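Local coordinates for retropepsin-like aspartic endopeptidase domain-containing protein (Legionella pneumophila subsp. pneumophila str. Philadelphia 1, PDB 2PMA), which is of unknown function but belongs to a family of putative ATP-dependent zinc proteases with a retropepsin-like aspartic endopeptidase domain, at residues V53-T57 with G58-F62. Residues are numbered along the deposited sequence; the frame is centred on the assembly and turned at random.
With ACT (acetate ion), chain C.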
loop_
_atom_site.group_PDB
_atom_site.type_symbol
_atom_site.label_atom_id
_atom_site.label_comp_id
_atom_site.label_asym_id
_atom_site.label_seq_id
_atom_site.Cartn_x
_atom_site.Cartn_y
_atom_site.Cartn_z
ATOM N N VAL A 53 -5.579 -1.407 -9.600
ATOM C CA VAL A 53 -5.707 -2.480 -8.625
ATOM C C VAL A 53 -6.903 -3.398 -8.927
ATOM O O VAL A 53 -8.055 -2.951 -8.866
ATOM C CB VAL A 53 -5.873 -1.878 -7.197
ATOM C CG1 VAL A 53 -6.036 -3.013 -6.115
ATOM C CG2 VAL A 53 -4.686 -0.931 -6.898
ATOM N N PRO A 54 -6.646 -4.686 -9.235
ATOM C CA PRO A 54 -7.747 -5.620 -9.535
ATOM C C PRO A 54 -8.318 -6.209 -8.246
ATOM O O PRO A 54 -7.569 -6.466 -7.303
ATOM C CB PRO A 54 -7.089 -6.705 -10.400
ATOM C CG PRO A 54 -5.588 -6.664 -10.012
ATOM C CD PRO A 54 -5.297 -5.282 -9.408
ATOM N N THR A 55 -9.632 -6.341 -8.154
ATOM C CA THR A 55 -10.229 -6.920 -6.939
ATOM C C THR A 55 -11.391 -7.807 -7.335
ATOM O O THR A 55 -11.792 -7.846 -8.509
ATOM C CB THR A 55 -10.808 -5.837 -5.974
ATOM O OG1 THR A 55 -12.019 -5.339 -6.541
ATOM C CG2 THR A 55 -9.848 -4.644 -5.764
ATOM N N LYS A 56 -11.983 -8.478 -6.351
ATOM C CA LYS A 56 -13.215 -9.231 -6.615
ATOM C C LYS A 56 -14.404 -8.358 -7.022
ATOM O O LYS A 56 -15.362 -8.843 -7.647
ATOM C CB LYS A 56 -13.568 -10.101 -5.398
ATOM C CG LYS A 56 -12.517 -11.173 -5.166
ATOM C CD LYS A 56 -12.493 -12.204 -6.297
ATOM C CE LYS A 56 -11.065 -12.460 -6.840
ATOM N NZ LYS A 56 -10.011 -12.586 -5.767
ATOM N N THR A 57 -14.369 -7.080 -6.660
ATOM C CA THR A 57 -15.458 -6.172 -7.078
ATOM C C THR A 57 -15.073 -5.350 -8.316
ATOM O O THR A 57 -15.631 -4.247 -8.540
ATOM C CB THR A 57 -15.880 -5.221 -5.942
ATOM O OG1 THR A 57 -14.808 -4.317 -5.607
ATOM C CG2 THR A 57 -16.320 -6.038 -4.709
ATOM N N GLY A 58 -14.087 -5.833 -9.086
ATOM C CA GLY A 58 -13.638 -5.113 -10.254
ATOM C C GLY A 58 -12.353 -4.323 -10.087
ATOM O O GLY A 58 -11.638 -4.435 -9.063
ATOM N N ASP A 59 -12.053 -3.525 -11.099
ATOM C CA ASP A 59 -10.748 -2.865 -11.190
ATOM C C ASP A 59 -10.887 -1.407 -10.708
ATOM O O ASP A 59 -11.933 -0.763 -11.001
ATOM C CB ASP A 59 -10.308 -2.801 -12.668
ATOM C CG ASP A 59 -9.977 -4.156 -13.276
ATOM O OD1 ASP A 59 -9.495 -5.039 -12.562
ATOM O OD2 ASP A 59 -10.172 -4.308 -14.510
ATOM N N TYR A 60 -9.832 -0.876 -10.046
ATOM C CA TYR A 60 -9.788 0.532 -9.567
ATOM C C TYR A 60 -8.515 1.167 -10.113
ATOM O O TYR A 60 -7.433 0.649 -9.851
ATOM C CB TYR A 60 -9.759 0.628 -8.003
ATOM C CG TYR A 60 -11.082 0.029 -7.405
ATOM C CD1 TYR A 60 -12.126 0.871 -6.993
ATOM C CD2 TYR A 60 -11.295 -1.349 -7.363
ATOM C CE1 TYR A 60 -13.383 0.302 -6.527
ATOM C CE2 TYR A 60 -12.500 -1.918 -6.871
ATOM C CZ TYR A 60 -13.537 -1.063 -6.455
ATOM O OH TYR A 60 -14.730 -1.566 -6.001
ATOM N N SER A 61 -8.670 2.319 -10.762
ATOM C CA SER A 61 -7.539 2.996 -11.393
ATOM C C SER A 61 -7.016 4.106 -10.466
ATOM O O SER A 61 -7.828 4.873 -9.849
ATOM C CB SER A 61 -7.981 3.544 -12.759
ATOM O OG SER A 61 -6.855 4.103 -13.435
ATOM N N PHE A 62 -5.683 4.179 -10.339
ATOM C CA PHE A 62 -5.053 5.215 -9.537
ATOM C C PHE A 62 -3.962 5.913 -10.340
ATOM O O PHE A 62 -3.439 5.351 -11.308
ATOM C CB PHE A 62 -4.369 4.559 -8.332
ATOM C CG PHE A 62 -5.317 3.954 -7.345
ATOM C CD1 PHE A 62 -5.704 4.692 -6.225
ATOM C CD2 PHE A 62 -5.830 2.671 -7.538
ATOM C CE1 PHE A 62 -6.610 4.173 -5.285
ATOM C CE2 PHE A 62 -6.711 2.120 -6.595
ATOM C CZ PHE A 62 -7.104 2.884 -5.454
HETATM C C ACT C . -13.424 -4.377 -2.348
HETATM O O ACT C . -13.902 -3.626 -3.233
HETATM O OXT ACT C . -12.751 -5.356 -2.739
HETATM C CH3 ACT C . -13.646 -4.127 -0.888
HETATM O O HOH W 1 -10.722 -6.915 -11.349
#
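Val53 and Tyr60 form an antiparallel hydrogen-bonded pair near the end of a hairpin, with Val53 N to Tyr60 O at 2.8 Å and Tyr60 N to Val53 O at 3.0 Å. The short strand segments 53-55 and 58-62 run antiparallel, with 159° between their directions, and a type I turn from Thr55 to Gly58 joins them. Thr55 anchors this turn with its hydroxyl. Thr55 OG1 sits between the backbone N and the carbonyl carbon (chi1 74°), which brings it 2.7 Å from Gly58 O, in the carbonyl plane and on a lone pair. Thr55 N makes a bent bond to the same oxygen from above that plane, so Gly58 O accepts from two donors. Thr55 OG1 also accepts from Thr57 N at 2.9 Å, making an ST turn. Gly58, with no side chain, takes a positive phi of 101° as the chain leaves the turn. Val53 O, Thr55 OG1 and Thr57 OG1 lie at the edge of the Tyr60 ring, near its plane. Tyr60 OH lies 2.8 Å from Thr57 OG1. Thr57 OG1 in turn donates to one oxygen of an acetate ion, probably from the crystallisation liquor. Asp59 and Pro54 lie on the other face of the hairpin. There OD1 of Asp59 rests against CA and CB of Pro54, and a water bridges OD1 to Thr55 O. Further from the turn, CG2 of Val53 packs against CE2 of the Phe62 ring at 3.7 Å. Leu18 of strand 18-24 touches Val53, Thr55, Tyr60 and Phe62, so this side of the hairpin packs on that strand. The whole is a tight beta hairpin closed by a type I turn, joining strands 46-55 and 58-71 of the mixed sheet.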